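Local coordinates for protein Non-sulfated chondroitin lyase E66 (Autographa californica nucleopolyhedrovirus, PDB 3VSN) that acts as a chondroitin lyase in the virus envelope, is essential for oral infectivity and may digest the chondroitin sulfate barrier of the host midgut, at residues T84-C89 and F148-I153; K326-L331 and T417-T422; G337-V342 and T446-H451. One frame throughout, in Å; residues are numbered along the deposited sequence.

Contact 1 (T84-C89 and F148-I153); sequences TLIGYC and FMNITI
Just behind the face where Cys-89 meets Ile-151, the carbonyl oxygen of Phe-148 is gripped twice from within its own helix. Thr-152 OG1 donates to Phe-148 O at 2.8 Å, tilted 31° from the carbonyl plane, and Thr-152 N reaches the same oxygen from the opposite face. The hydroxyl lies on the side away from 84-89, where it also bonds to Thr-168 OG1 of helix 161-175. No charged group takes part in the contact face: it is made by Leu-85, Ile-86, Cys-89 and Ile-151, with the polar Asn-150 among them. Cys-89 SG is its point of closest approach, 3.5 Å from Ile-151 CG1, and the sulfur also lies 3.9 Å from Asn-150 CB. With SG anti to the carbonyl carbon (chi1 -72°), the thiol spans the backbone step between these two residues. The two segments belong to helices 75-93 and 138-154 of the alpha/alpha toroid, the N-terminal part of the lyase. Their axes come within 9.1 Å and run nearly parallel, 28° apart, with helix 103-119 between them in the chain. One turn before the cysteine, Ile-86 crosses Asn-150 at a slant. On the other flank Leu-85 CD1 touches Ile-151 CD1 more loosely, at 4.3 Å. Helix 103-119 touches both segments, Ile-116 against Leu-85, and Leu-113 and Cys-117 against Phe-148. Asn-150 also rests on Phe-38 of helix 29-48.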
loop_
_atom_site.group_PDB
_atom_site.type_symbol
_atom_site.label_atom_id
_atom_site.label_comp_id
_atom_site.label_asym_id
_atom_site.label_seq_id
_atom_site.Cartn_x
_atom_site.Cartn_y
_atom_site.Cartn_z
ATOM N N THR A 84 -8.929 22.650 10.289
ATOM C CA THR A 84 -9.980 22.648 11.301
ATOM C C THR A 84 -11.279 23.274 10.775
ATOM O O THR A 84 -12.368 22.767 11.057
ATOM C CB THR A 84 -9.496 23.324 12.603
ATOM O OG1 THR A 84 -8.274 22.704 13.026
ATOM C CG2 THR A 84 -10.523 23.186 13.711
ATOM N N LEU A 85 -11.158 24.354 9.999
ATOM C CA LEU A 85 -12.314 24.962 9.331
ATOM C C LEU A 85 -12.995 23.992 8.364
ATOM O O LEU A 85 -14.223 23.881 8.354
ATOM C CB LEU A 85 -11.915 26.245 8.590
ATOM C CG LEU A 85 -11.720 27.523 9.408
ATOM C CD1 LEU A 85 -11.170 28.625 8.519
ATOM C CD2 LEU A 85 -13.020 27.959 10.069
ATOM N N ILE A 86 -12.193 23.299 7.556
ATOM C CA ILE A 86 -12.718 22.285 6.637
ATOM C C ILE A 86 -13.411 21.166 7.421
ATOM O O ILE A 86 -14.509 20.741 7.059
ATOM C CB ILE A 86 -11.626 21.731 5.691
ATOM C CG1 ILE A 86 -11.145 22.833 4.735
ATOM C CG2 ILE A 86 -12.146 20.527 4.903
ATOM C CD1 ILE A 86 -9.829 22.533 4.043
ATOM N N GLY A 87 -12.782 20.715 8.506
ATOM C CA GLY A 87 -13.386 19.706 9.385
ATOM C C GLY A 87 -14.745 20.128 9.927
ATOM O O GLY A 87 -15.669 19.310 10.025
ATOM N N TYR A 88 -14.866 21.407 10.281
ATOM C CA TYR A 88 -16.134 21.962 10.756
ATOM C C TYR A 88 -17.189 22.069 9.650
ATOM O O TYR A 88 -18.381 21.919 9.919
ATOM C CB TYR A 88 -15.923 23.321 11.434
ATOM C CG TYR A 88 -15.691 23.246 12.934
ATOM C CD1 TYR A 88 -14.467 23.615 13.490
ATOM C CD2 TYR A 88 -16.701 22.807 13.795
ATOM C CE1 TYR A 88 -14.255 23.553 14.859
ATOM C CE2 TYR A 88 -16.498 22.740 15.165
ATOM C CZ TYR A 88 -15.275 23.112 15.690
ATOM O OH TYR A 88 -15.069 23.053 17.049
ATOM N N CYS A 89 -16.753 22.324 8.414
ATOM C CA CYS A 89 -17.655 22.296 7.259
ATOM C C CYS A 89 -18.304 20.929 7.105
ATOM O O CYS A 89 -19.509 20.831 6.869
ATOM C CB CYS A 89 -16.918 22.652 5.967
ATOM S SG CYS A 89 -16.470 24.392 5.827
ATOM N N PHE A 148 -11.893 28.052 1.238
ATOM C CA PHE A 148 -12.838 28.888 0.499
ATOM C C PHE A 148 -13.936 28.040 -0.133
ATOM O O PHE A 148 -15.124 28.340 0.013
ATOM C CB PHE A 148 -12.116 29.701 -0.581
ATOM C CG PHE A 148 -11.432 30.937 -0.061
ATOM C CD1 PHE A 148 -12.088 32.167 -0.077
ATOM C CD2 PHE A 148 -10.131 30.880 0.430
ATOM C CE1 PHE A 148 -11.463 33.311 0.396
ATOM C CE2 PHE A 148 -9.500 32.023 0.904
ATOM C CZ PHE A 148 -10.167 33.241 0.884
ATOM N N MET A 149 -13.526 26.968 -0.813
ATOM C CA MET A 149 -14.458 26.085 -1.498
ATOM C C MET A 149 -15.424 25.385 -0.534
ATOM O O MET A 149 -16.637 25.418 -0.742
ATOM C CB MET A 149 -13.695 25.060 -2.343
ATOM C CG MET A 149 -14.599 24.130 -3.133
ATOM S SD MET A 149 -13.652 23.000 -4.159
ATOM C CE MET A 149 -14.973 22.178 -5.035
ATOM N N ASN A 150 -14.884 24.767 0.517
ATOM C CA ASN A 150 -15.703 24.037 1.488
ATOM C C ASN A 150 -16.719 24.930 2.207
ATOM O O ASN A 150 -17.893 24.569 2.317
ATOM C CB ASN A 150 -14.831 23.289 2.502
ATOM C CG ASN A 150 -14.260 21.996 1.943
ATOM O OD1 ASN A 150 -13.255 22.000 1.229
ATOM N ND2 ASN A 150 -14.899 20.879 2.270
ATOM N N ILE A 151 -16.269 26.095 2.675
ATOM C CA ILE A 151 -17.145 27.034 3.384
ATOM C C ILE A 151 -18.261 27.547 2.470
ATOM O O ILE A 151 -19.439 27.474 2.827
ATOM C CB ILE A 151 -16.351 28.197 4.039
ATOM C CG1 ILE A 151 -15.480 27.655 5.178
ATOM C CG2 ILE A 151 -17.299 29.264 4.579
ATOM C CD1 ILE A 151 -14.617 28.685 5.885
ATOM N N THR A 152 -17.889 28.031 1.285
ATOM C CA THR A 152 -18.855 28.556 0.318
ATOM C C THR A 152 -19.955 27.539 -0.034
ATOM O O THR A 152 -21.143 27.876 -0.021
ATOM C CB THR A 152 -18.158 29.065 -0.964
ATOM O OG1 THR A 152 -17.220 30.093 -0.621
ATOM C CG2 THR A 152 -19.173 29.627 -1.957
ATOM N N ILE A 153 -19.564 26.302 -0.329
ATOM C CA ILE A 153 -20.541 25.291 -0.741
ATOM C C ILE A 153 -21.441 24.820 0.405
ATOM O O ILE A 153 -22.665 24.810 0.255
ATOM C CB ILE A 153 -19.895 24.104 -1.492
ATOM C CG1 ILE A 153 -19.156 24.611 -2.732
ATOM C CG2 ILE A 153 -20.957 23.079 -1.888
ATOM C CD1 ILE A 153 -18.345 23.562 -3.468
#

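Contact 2 (K326-L331 and T417-T422); sequences KVLTKL and TAIAKT
Lys-326 lies along Thr-417 and ends in a hydrogen bond from its NZ to Thr-417 O, 2.9 Å long. The ammonium nitrogen meets this carbonyl at a C=O...N angle of 148°, tilted 20° from the carbonyl plane. A water accepts from Lys-326 NZ and, at 2.9 Å, from Thr-417 N, so the lysine holds the threonine's carbonyl directly and its N-H through the water. A bend at chi2 (-56°) lays the methylene chain against Thr-417, with Lys-326 CD 3.6 Å from Thr-417 CB. Farther along, Ile-419 extends its CD1 across the interface, 3.7 Å from Val-327 O, while its shorter CG2 branch lies 3.8 Å from Leu-328 CD1; Ile-419 and Leu-328 pass one another pointing in opposite directions. Strand 327-331 belongs to a four-stranded antiparallel sheet and strand 414-421 is an outermost strand of a seven-stranded one, so the contact packs one sheet of the beta-sandwich region on another. A G1 beta bulge, in which Lys-326 and Val-327 both face Ala-322, sets the start of strand 327-331, and Lys-326 takes the positive phi that goes with it. Its NZ is further held by Asp-323 O and a salt bridge to Glu-608, while Thr-417 OG1 bonds to Val-342 O. Ile-428, on the strand beside 414-421, touches Leu-328, Thr-417 and Ile-419 alike.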
loop_
_atom_site.group_PDB
_atom_site.type_symbol
_atom_site.label_atom_id
_atom_site.label_comp_id
_atom_site.label_asym_id
_atom_site.label_seq_id
_atom_site.Cartn_x
_atom_site.Cartn_y
_atom_site.Cartn_z
ATOM N N LYS A 326 5.685 -7.566 -9.377
ATOM C CA LYS A 326 5.905 -8.611 -8.356
ATOM C C LYS A 326 5.181 -8.354 -7.030
ATOM O O LYS A 326 5.813 -8.123 -5.998
ATOM C CB LYS A 326 7.406 -8.903 -8.123
ATOM C CG LYS A 326 8.261 -9.027 -9.387
ATOM C CD LYS A 326 7.733 -10.078 -10.355
ATOM C CE LYS A 326 8.633 -10.204 -11.575
ATOM N NZ LYS A 326 8.163 -11.252 -12.525
ATOM N N VAL A 327 3.853 -8.394 -7.071
ATOM C CA VAL A 327 3.038 -8.309 -5.860
ATOM C C VAL A 327 1.942 -9.368 -5.945
ATOM O O VAL A 327 1.267 -9.488 -6.969
ATOM C CB VAL A 327 2.412 -6.899 -5.662
ATOM C CG1 VAL A 327 1.563 -6.853 -4.398
ATOM C CG2 VAL A 327 3.489 -5.823 -5.595
ATOM N N LEU A 328 1.802 -10.153 -4.880
ATOM C CA LEU A 328 0.688 -11.081 -4.726
ATOM C C LEU A 328 -0.094 -10.684 -3.483
ATOM O O LEU A 328 0.479 -10.555 -2.402
ATOM C CB LEU A 328 1.190 -12.525 -4.594
ATOM C CG LEU A 328 0.170 -13.606 -4.201
ATOM C CD1 LEU A 328 -0.858 -13.833 -5.307
ATOM C CD2 LEU A 328 0.870 -14.916 -3.858
ATOM N N THR A 329 -1.402 -10.503 -3.637
ATOM C CA THR A 329 -2.237 -10.007 -2.553
ATOM C C THR A 329 -3.544 -10.784 -2.488
ATOM O O THR A 329 -4.177 -11.037 -3.510
ATOM C CB THR A 329 -2.510 -8.500 -2.732
ATOM O OG1 THR A 329 -1.269 -7.785 -2.643
ATOM C CG2 THR A 329 -3.466 -7.970 -1.660
ATOM N N LYS A 330 -3.936 -11.171 -1.280
ATOM C CA LYS A 330 -5.195 -11.868 -1.086
ATOM C C LYS A 330 -6.020 -11.167 -0.027
ATOM O O LYS A 330 -5.522 -10.854 1.058
ATOM C CB LYS A 330 -4.957 -13.332 -0.695
ATOM C CG LYS A 330 -6.229 -14.106 -0.370
ATOM C CD LYS A 330 -5.916 -15.566 -0.089
ATOM C CE LYS A 330 -7.069 -16.268 0.611
ATOM N NZ LYS A 330 -8.248 -16.515 -0.268
ATOM N N LEU A 331 -7.279 -10.911 -0.362
ATOM C CA LEU A 331 -8.245 -10.434 0.607
ATOM C C LEU A 331 -9.363 -11.461 0.691
ATOM O O LEU A 331 -10.060 -11.710 -0.293
ATOM C CB LEU A 331 -8.801 -9.057 0.216
ATOM C CG LEU A 331 -9.754 -8.436 1.249
ATOM C CD1 LEU A 331 -8.988 -7.927 2.465
ATOM C CD2 LEU A 331 -10.590 -7.326 0.627
ATOM N N THR A 417 11.098 -13.472 -9.907
ATOM C CA THR A 417 9.889 -13.813 -9.158
ATOM C C THR A 417 8.782 -14.329 -10.077
ATOM O O THR A 417 8.513 -13.747 -11.130
ATOM C CB THR A 417 9.375 -12.599 -8.341
ATOM O OG1 THR A 417 10.330 -12.262 -7.329
ATOM C CG2 THR A 417 8.045 -12.903 -7.662
ATOM N N ALA A 418 8.151 -15.424 -9.667
ATOM C CA ALA A 418 6.993 -15.953 -10.377
ATOM C C ALA A 418 5.777 -15.982 -9.463
ATOM O O ALA A 418 5.898 -16.202 -8.255
ATOM C CB ALA A 418 7.280 -17.343 -10.925
ATOM N N ILE A 419 4.609 -15.753 -10.053
ATOM C CA ILE A 419 3.347 -15.758 -9.316
ATOM C C ILE A 419 2.313 -16.582 -10.084
ATOM O O ILE A 419 2.194 -16.454 -11.302
ATOM C CB ILE A 419 2.809 -14.325 -9.078
ATOM C CG1 ILE A 419 3.835 -13.473 -8.319
ATOM C CG2 ILE A 419 1.495 -14.364 -8.302
ATOM C CD1 ILE A 419 3.558 -11.977 -8.344
ATOM N N ALA A 420 1.588 -17.442 -9.375
ATOM C CA ALA A 420 0.473 -18.177 -9.963
ATOM C C ALA A 420 -0.701 -18.116 -9.007
ATOM O O ALA A 420 -0.530 -18.294 -7.803
ATOM C CB ALA A 420 0.860 -19.625 -10.241
ATOM N N LYS A 421 -1.893 -17.854 -9.536
ATOM C CA LYS A 421 -3.077 -17.768 -8.685
ATOM C C LYS A 421 -4.303 -18.424 -9.306
ATOM O O LYS A 421 -4.430 -18.522 -10.532
ATOM C CB LYS A 421 -3.383 -16.308 -8.315
ATOM C CG LYS A 421 -3.846 -15.452 -9.489
ATOM C CD LYS A 421 -4.217 -14.046 -9.047
ATOM C CE LYS A 421 -4.932 -13.285 -10.154
ATOM N NZ LYS A 421 -4.030 -12.989 -11.304
ATOM N N THR A 422 -5.194 -18.877 -8.429
ATOM C CA THR A 422 -6.501 -19.401 -8.811
ATOM C C THR A 422 -7.581 -18.630 -8.040
ATOM O O THR A 422 -7.316 -17.529 -7.552
ATOM C CB THR A 422 -6.616 -20.914 -8.529
ATOM O OG1 THR A 422 -6.307 -21.168 -7.151
ATOM C CG2 THR A 422 -5.668 -21.714 -9.426
HETATM O O HOH W 1 11.052 -12.215 -12.554
#

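Contact 3 (G337-V342 and T446-H451); sequences GSVVGV and TLFYDH
Strands 337-340 and 446-449 face each other across two sheets, close to antiparallel at 156° and with axes 8.7 Å apart at closest approach, Gly-337 lying nearest Phe-448 and Val-339 nearest Thr-446. At this spacing side chains must fill the gap, and the ring of Phe-448 and the side chain of Val-339 do much of that work. The first torsion of Phe-448 (chi1 -66°) sets CG anti to the carbonyl carbon, and the far end of the ring then meets the backbone of the other strand. Phe-448 CZ stands 3.5 Å from Ser-338 N, an oblique approach, and Gly-337 O lies over one ring face. Because Gly-337 carries no side chain, the ring can close directly on its main chain, bringing Phe-448 CE1 to 3.9 Å from Gly-337 CA. Val-339 points the other way across the gap and crosses the ring at a slant. One branch makes its whole contact: Val-339 CG2, which sits beside its own backbone N, is 3.7 Å from Phe-448 CZ. The same methyl meets Thr-446 CG2 at 4.0 Å, so it is wedged between the threonine and the phenylalanine. Thr-446 CG2 in turn sits above a face of the Phe-448 ring, 4.3 Å from its plane and offset toward the rim. The polar ends lead elsewhere, Thr-446 OG1 bonding to Gln-455 and Ser-338 OG, on the far side of its strand, to Thr-329 OG1 and Leu-328 O. Within the beta-sandwich region, Phe-448 also reaches strand 327-331, where it touches Leu-328 and Lys-330, while Val-339 and Thr-446 both rest on Ile-428 of strand 426-434, the neighbour of 440-449 in the seven-stranded sheet.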
loop_
_atom_site.group_PDB
_atom_site.type_symbol
_atom_site.label_atom_id
_atom_site.label_comp_id
_atom_site.label_asym_id
_atom_site.label_seq_id
_atom_site.Cartn_x
_atom_site.Cartn_y
_atom_site.Cartn_z
ATOM N N GLY A 337 -3.529 -10.740 3.201
ATOM C CA GLY A 337 -2.144 -11.201 3.101
ATOM C C GLY A 337 -1.514 -10.662 1.835
ATOM O O GLY A 337 -2.196 -10.511 0.822
ATOM N N SER A 338 -0.217 -10.373 1.880
ATOM C CA SER A 338 0.480 -9.876 0.691
ATOM C C SER A 338 1.974 -10.150 0.741
ATOM O O SER A 338 2.579 -10.137 1.815
ATOM C CB SER A 338 0.232 -8.373 0.519
ATOM O OG SER A 338 0.721 -7.909 -0.730
ATOM N N VAL A 339 2.562 -10.410 -0.426
ATOM C CA VAL A 339 4.012 -10.512 -0.558
ATOM C C VAL A 339 4.483 -9.581 -1.671
ATOM O O VAL A 339 3.959 -9.624 -2.791
ATOM C CB VAL A 339 4.493 -11.951 -0.872
ATOM C CG1 VAL A 339 6.004 -11.979 -1.090
ATOM C CG2 VAL A 339 4.113 -12.915 0.242
ATOM N N VAL A 340 5.459 -8.736 -1.351
ATOM C CA VAL A 340 6.190 -8.000 -2.381
ATOM C C VAL A 340 7.375 -8.859 -2.812
ATOM O O VAL A 340 8.229 -9.209 -1.993
ATOM C CB VAL A 340 6.664 -6.615 -1.883
ATOM C CG1 VAL A 340 7.549 -5.933 -2.922
ATOM C CG2 VAL A 340 5.467 -5.735 -1.532
ATOM N N GLY A 341 7.403 -9.214 -4.095
ATOM C CA GLY A 341 8.478 -10.014 -4.661
ATOM C C GLY A 341 9.679 -9.155 -5.005
ATOM O O GLY A 341 9.791 -8.009 -4.555
ATOM N N VAL A 342 10.584 -9.713 -5.799
ATOM C CA VAL A 342 11.829 -9.039 -6.143
ATOM C C VAL A 342 12.080 -9.187 -7.643
ATOM O O VAL A 342 11.997 -10.292 -8.191
ATOM C CB VAL A 342 13.022 -9.616 -5.329
ATOM C CG1 VAL A 342 14.287 -8.800 -5.547
ATOM C CG2 VAL A 342 12.704 -9.666 -3.840
ATOM N N THR A 446 5.895 -18.938 -1.090
ATOM C CA THR A 446 4.745 -18.575 -0.260
ATOM C C THR A 446 3.451 -19.022 -0.926
ATOM O O THR A 446 3.290 -18.855 -2.128
ATOM C CB THR A 446 4.676 -17.055 -0.004
ATOM O OG1 THR A 446 5.989 -16.542 0.243
ATOM C CG2 THR A 446 3.773 -16.739 1.187
ATOM N N LEU A 447 2.541 -19.594 -0.140
ATOM C CA LEU A 447 1.213 -19.934 -0.637
ATOM C C LEU A 447 0.133 -19.375 0.287
ATOM O O LEU A 447 0.121 -19.680 1.482
ATOM C CB LEU A 447 1.062 -21.457 -0.789
ATOM C CG LEU A 447 -0.305 -21.992 -1.232
ATOM C CD1 LEU A 447 -0.592 -21.650 -2.689
ATOM C CD2 LEU A 447 -0.383 -23.495 -1.006
ATOM N N PHE A 448 -0.757 -18.556 -0.273
ATOM C CA PHE A 448 -1.942 -18.072 0.445
ATOM C C PHE A 448 -3.148 -18.925 0.055
ATOM O O PHE A 448 -3.332 -19.245 -1.124
ATOM C CB PHE A 448 -2.251 -16.602 0.114
ATOM C CG PHE A 448 -1.215 -15.617 0.596
ATOM C CD1 PHE A 448 -1.052 -15.353 1.952
ATOM C CD2 PHE A 448 -0.432 -14.915 -0.316
ATOM C CE1 PHE A 448 -0.106 -14.434 2.391
ATOM C CE2 PHE A 448 0.516 -13.991 0.115
ATOM C CZ PHE A 448 0.682 -13.755 1.472
ATOM N N TYR A 449 -3.972 -19.273 1.041
ATOM C CA TYR A 449 -5.190 -20.060 0.821
ATOM C C TYR A 449 -6.198 -19.739 1.934
ATOM O O TYR A 449 -5.881 -18.985 2.852
ATOM C CB TYR A 449 -4.851 -21.561 0.816
ATOM C CG TYR A 449 -4.210 -22.019 2.108
ATOM C CD1 TYR A 449 -2.825 -21.933 2.296
ATOM C CD2 TYR A 449 -4.988 -22.503 3.160
ATOM C CE1 TYR A 449 -2.240 -22.328 3.493
ATOM C CE2 TYR A 449 -4.412 -22.898 4.358
ATOM C CZ TYR A 449 -3.041 -22.816 4.516
ATOM O OH TYR A 449 -2.474 -23.220 5.704
ATOM N N ASP A 450 -7.405 -20.295 1.865
ATOM C CA ASP A 450 -8.354 -20.150 2.974
ATOM C C ASP A 450 -8.116 -21.298 3.967
ATOM O O ASP A 450 -8.333 -22.444 3.597
ATOM C CB ASP A 450 -9.802 -20.185 2.458
ATOM C CG ASP A 450 -10.105 -19.083 1.443
ATOM O OD1 ASP A 450 -9.586 -17.957 1.575
ATOM O OD2 ASP A 450 -10.897 -19.337 0.516
ATOM N N HIS A 451 -7.672 -21.039 5.206
ATOM C CA HIS A 451 -7.469 -19.715 5.800
ATOM C C HIS A 451 -6.083 -19.594 6.381
ATOM O O HIS A 451 -5.910 -19.482 7.606
ATOM C CB HIS A 451 -8.483 -19.487 6.914
ATOM C CG HIS A 451 -9.921 -19.533 6.458
ATOM N ND1 HIS A 451 -10.641 -18.421 6.229
ATOM C CD2 HIS A 451 -10.767 -20.610 6.199
ATOM C CE1 HIS A 451 -11.884 -18.764 5.840
ATOM N NE2 HIS A 451 -11.959 -20.104 5.821
#

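How the contacts relate
Contacts 2 and 3 are two neighbouring patches of one sheet-on-sheet interface, their centres about 7 Å apart. Strands 327-331 and 335-340 are adjacent in the four-stranded sheet, with a probable hydrogen bond of 2.7 Å between Lys-326 O and Gly-341 N. A salt bridge from Lys-330 NZ to Asp-450 OD1, also 2.7 Å, links strand 327-331 of contact 2 to the loop that follows strand 440-449 in contact 3. Along the chain their segments alternate. Contact 1 belongs to the helical N-terminal part, on the opposite side of the chain's centre, its own centre about 43 Å from those of contacts 2 and 3. All three lie away from catalytic Asn-191, His-246 and Tyr-254, and from Arg-300, the transition-state stabiliser, and Glu-350.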